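PDB 4ESK: leukocyte-associated immunoglobulin-like receptor 1 from Mus musculus, which acts as an inhibitory receptor on natural killer cells, B-cells and T-cells, this chain being its extracellular immunoglobulin-like domain. Local coordinates for residues A[40-45]-A[80-85]. Numbering follows the deposited sequence.
Sequences NMVRLE and CIYSKG
Arg43 is brought over Ile81 by its first torsion: with chi1 at 74°, CG lies between the backbone N and the carbonyl carbon, and the chain then runs straight to NE. The final torsion, chi4 -89°, turns the guanidinium so that one face lies on the isoleucine, whose CG2 sits toward its rim and whose CD1 is 3.6 Å from Arg43 NH2. Ser83 OG lies near the guanidinium plane, at its edge. One water links the polar groups, accepting from Arg43 NH1, donating to Ile81 O and lying 2.7 Å from Ser83 OG. With an alanine here instead of Arg43, this side of Ile81 would probably lose its cover and the water its guanidinium donor.

On the face bearing Val42 and Tyr82, the valine places CG2 anti to its backbone N, which sets that methyl over the tyrosine ring, 3.8 Å from the centroid and 16° off the normal: a CH-pi contact. Tyr82 OH at the far end of the ring is hydrogen-bonded with Asp63.

The backbones pair antiparallel. Arg43 N to Ile81 O and Ile81 N to Arg43 O both measure 2.9 Å. Ser83 N reaches Met41 O at 3.0 Å, whereas Ser83 O takes Met41 N at 3.2 Å and, weakly, Asn40 N, so two residues oppose one in a classic beta bulge where the pairing ends.

Strands 41-46 and 76-84 are adjacent inner strands of one sheet of the immunoglobulin fold, with 49-55 beyond the first and 88-100 beyond the second; Val42, Leu44, Cys80 and Tyr82 face the core, where Cys80 is disulfide-bonded to Cys30 on strand 26-31 and Leu44 packs on strand 62-67.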
loop_
_atom_site.group_PDB
_atom_site.type_symbol
_atom_site.label_atom_id
_atom_site.label_comp_id
_atom_site.label_asym_id
_atom_site.label_seq_id
_atom_site.Cartn_x
_atom_site.Cartn_y
_atom_site.Cartn_z
ATOM N N ASN A 40 15.814 -3.442 1.331
ATOM C CA ASN A 40 15.562 -4.863 1.571
ATOM C C ASN A 40 14.298 -5.163 2.391
ATOM O O ASN A 40 13.947 -6.322 2.554
ATOM C CB ASN A 40 16.797 -5.554 2.180
ATOM C CG ASN A 40 17.148 -5.051 3.558
ATOM O OD1 ASN A 40 16.522 -4.138 4.093
ATOM N ND2 ASN A 40 18.196 -5.658 4.151
ATOM N N MET A 41 13.646 -4.120 2.898
ATOM C CA MET A 41 12.382 -4.245 3.609
ATOM C C MET A 41 11.334 -3.315 3.016
ATOM O O MET A 41 11.632 -2.220 2.562
ATOM C CB MET A 41 12.549 -3.907 5.087
ATOM C CG MET A 41 13.361 -4.964 5.838
ATOM S SD MET A 41 12.514 -6.554 5.920
ATOM C CE MET A 41 11.039 -6.080 6.840
ATOM N N VAL A 42 10.088 -3.762 3.066
ATOM C CA VAL A 42 8.978 -2.906 2.682
ATOM C C VAL A 42 7.881 -3.064 3.730
ATOM O O VAL A 42 7.549 -4.182 4.160
ATOM C CB VAL A 42 8.461 -3.214 1.263
ATOM C CG1 VAL A 42 8.071 -4.675 1.098
ATOM C CG2 VAL A 42 7.295 -2.287 0.923
ATOM N N ARG A 43 7.330 -1.939 4.139
ATOM C CA ARG A 43 6.261 -1.947 5.113
ATOM C C ARG A 43 5.071 -1.114 4.663
ATOM O O ARG A 43 5.200 -0.089 3.957
ATOM C CB ARG A 43 6.748 -1.525 6.478
ATOM C CG ARG A 43 7.055 -0.064 6.693
ATOM C CD ARG A 43 7.506 0.099 8.142
ATOM N NE ARG A 43 7.857 1.466 8.511
ATOM C CZ ARG A 43 9.068 2.018 8.390
ATOM N NH1 ARG A 43 10.095 1.358 7.864
ATOM N NH2 ARG A 43 9.251 3.255 8.802
ATOM N N LEU A 44 3.911 -1.624 5.023
ATOM C CA LEU A 44 2.680 -0.899 4.862
ATOM C C LEU A 44 2.425 -0.229 6.188
ATOM O O LEU A 44 2.286 -0.915 7.217
ATOM C CB LEU A 44 1.581 -1.877 4.484
ATOM C CG LEU A 44 0.226 -1.366 4.049
ATOM C CD1 LEU A 44 0.364 -0.322 2.933
ATOM C CD2 LEU A 44 -0.549 -2.589 3.590
ATOM N N GLU A 45 2.408 1.094 6.171
ATOM C CA GLU A 45 2.117 1.907 7.345
ATOM C C GLU A 45 0.632 2.255 7.318
ATOM O O GLU A 45 0.113 2.646 6.273
ATOM C CB GLU A 45 2.946 3.192 7.347
ATOM C CG GLU A 45 2.813 4.015 8.639
ATOM C CD GLU A 45 3.552 5.346 8.608
ATOM O OE1 GLU A 45 4.651 5.423 9.180
ATOM O OE2 GLU A 45 3.039 6.327 8.006
ATOM N N CYS A 80 3.230 3.230 1.691
ATOM C CA CYS A 80 4.294 2.225 1.609
ATOM C C CYS A 80 5.631 2.884 1.985
ATOM O O CYS A 80 5.920 3.976 1.529
ATOM C CB CYS A 80 4.400 1.671 0.183
ATOM S SG CYS A 80 2.918 0.789 -0.406
ATOM N N ILE A 81 6.444 2.211 2.798
ATOM C CA ILE A 81 7.795 2.695 3.160
ATOM C C ILE A 81 8.809 1.602 2.842
ATOM O O ILE A 81 8.669 0.451 3.290
ATOM C CB ILE A 81 7.941 3.086 4.653
ATOM C CG1 ILE A 81 6.862 4.121 5.028
ATOM C CG2 ILE A 81 9.370 3.584 4.901
ATOM C CD1 ILE A 81 6.687 4.416 6.499
ATOM N N TYR A 82 9.811 1.956 2.044
ATOM C CA TYR A 82 10.899 1.059 1.703
ATOM C C TYR A 82 12.078 1.461 2.567
ATOM O O TYR A 82 12.332 2.655 2.733
ATOM C CB TYR A 82 11.263 1.189 0.219
ATOM C CG TYR A 82 10.327 0.438 -0.677
ATOM C CD1 TYR A 82 9.158 1.033 -1.133
ATOM C CD2 TYR A 82 10.585 -0.883 -1.048
ATOM C CE1 TYR A 82 8.296 0.356 -1.949
ATOM C CE2 TYR A 82 9.699 -1.576 -1.834
ATOM C CZ TYR A 82 8.556 -0.941 -2.292
ATOM O OH TYR A 82 7.706 -1.631 -3.086
ATOM N N SER A 83 12.786 0.482 3.123
ATOM C CA SER A 83 13.912 0.791 4.008
ATOM C C SER A 83 15.084 -0.174 3.881
ATOM O O SER A 83 14.965 -1.279 3.358
ATOM C CB SER A 83 13.443 0.867 5.470
ATOM O OG SER A 83 12.960 -0.375 5.904
ATOM N N LYS A 84 16.226 0.290 4.386
ATOM C CA LYS A 84 17.435 -0.511 4.530
ATOM C C LYS A 84 18.056 -0.074 5.870
ATOM O O LYS A 84 18.345 1.111 6.073
ATOM C CB LYS A 84 18.403 -0.212 3.380
ATOM C CG LYS A 84 19.750 -0.923 3.455
ATOM C CD LYS A 84 19.644 -2.377 3.017
ATOM C CE LYS A 84 20.984 -3.111 3.091
ATOM N NZ LYS A 84 22.112 -2.323 2.519
ATOM N N GLY A 85 18.212 -1.025 6.780
ATOM C CA GLY A 85 18.700 -0.729 8.122
ATOM C C GLY A 85 17.788 0.249 8.835
ATOM O O GLY A 85 16.563 0.227 8.646
HETATM O O HOH W 1 10.344 -0.865 5.454
#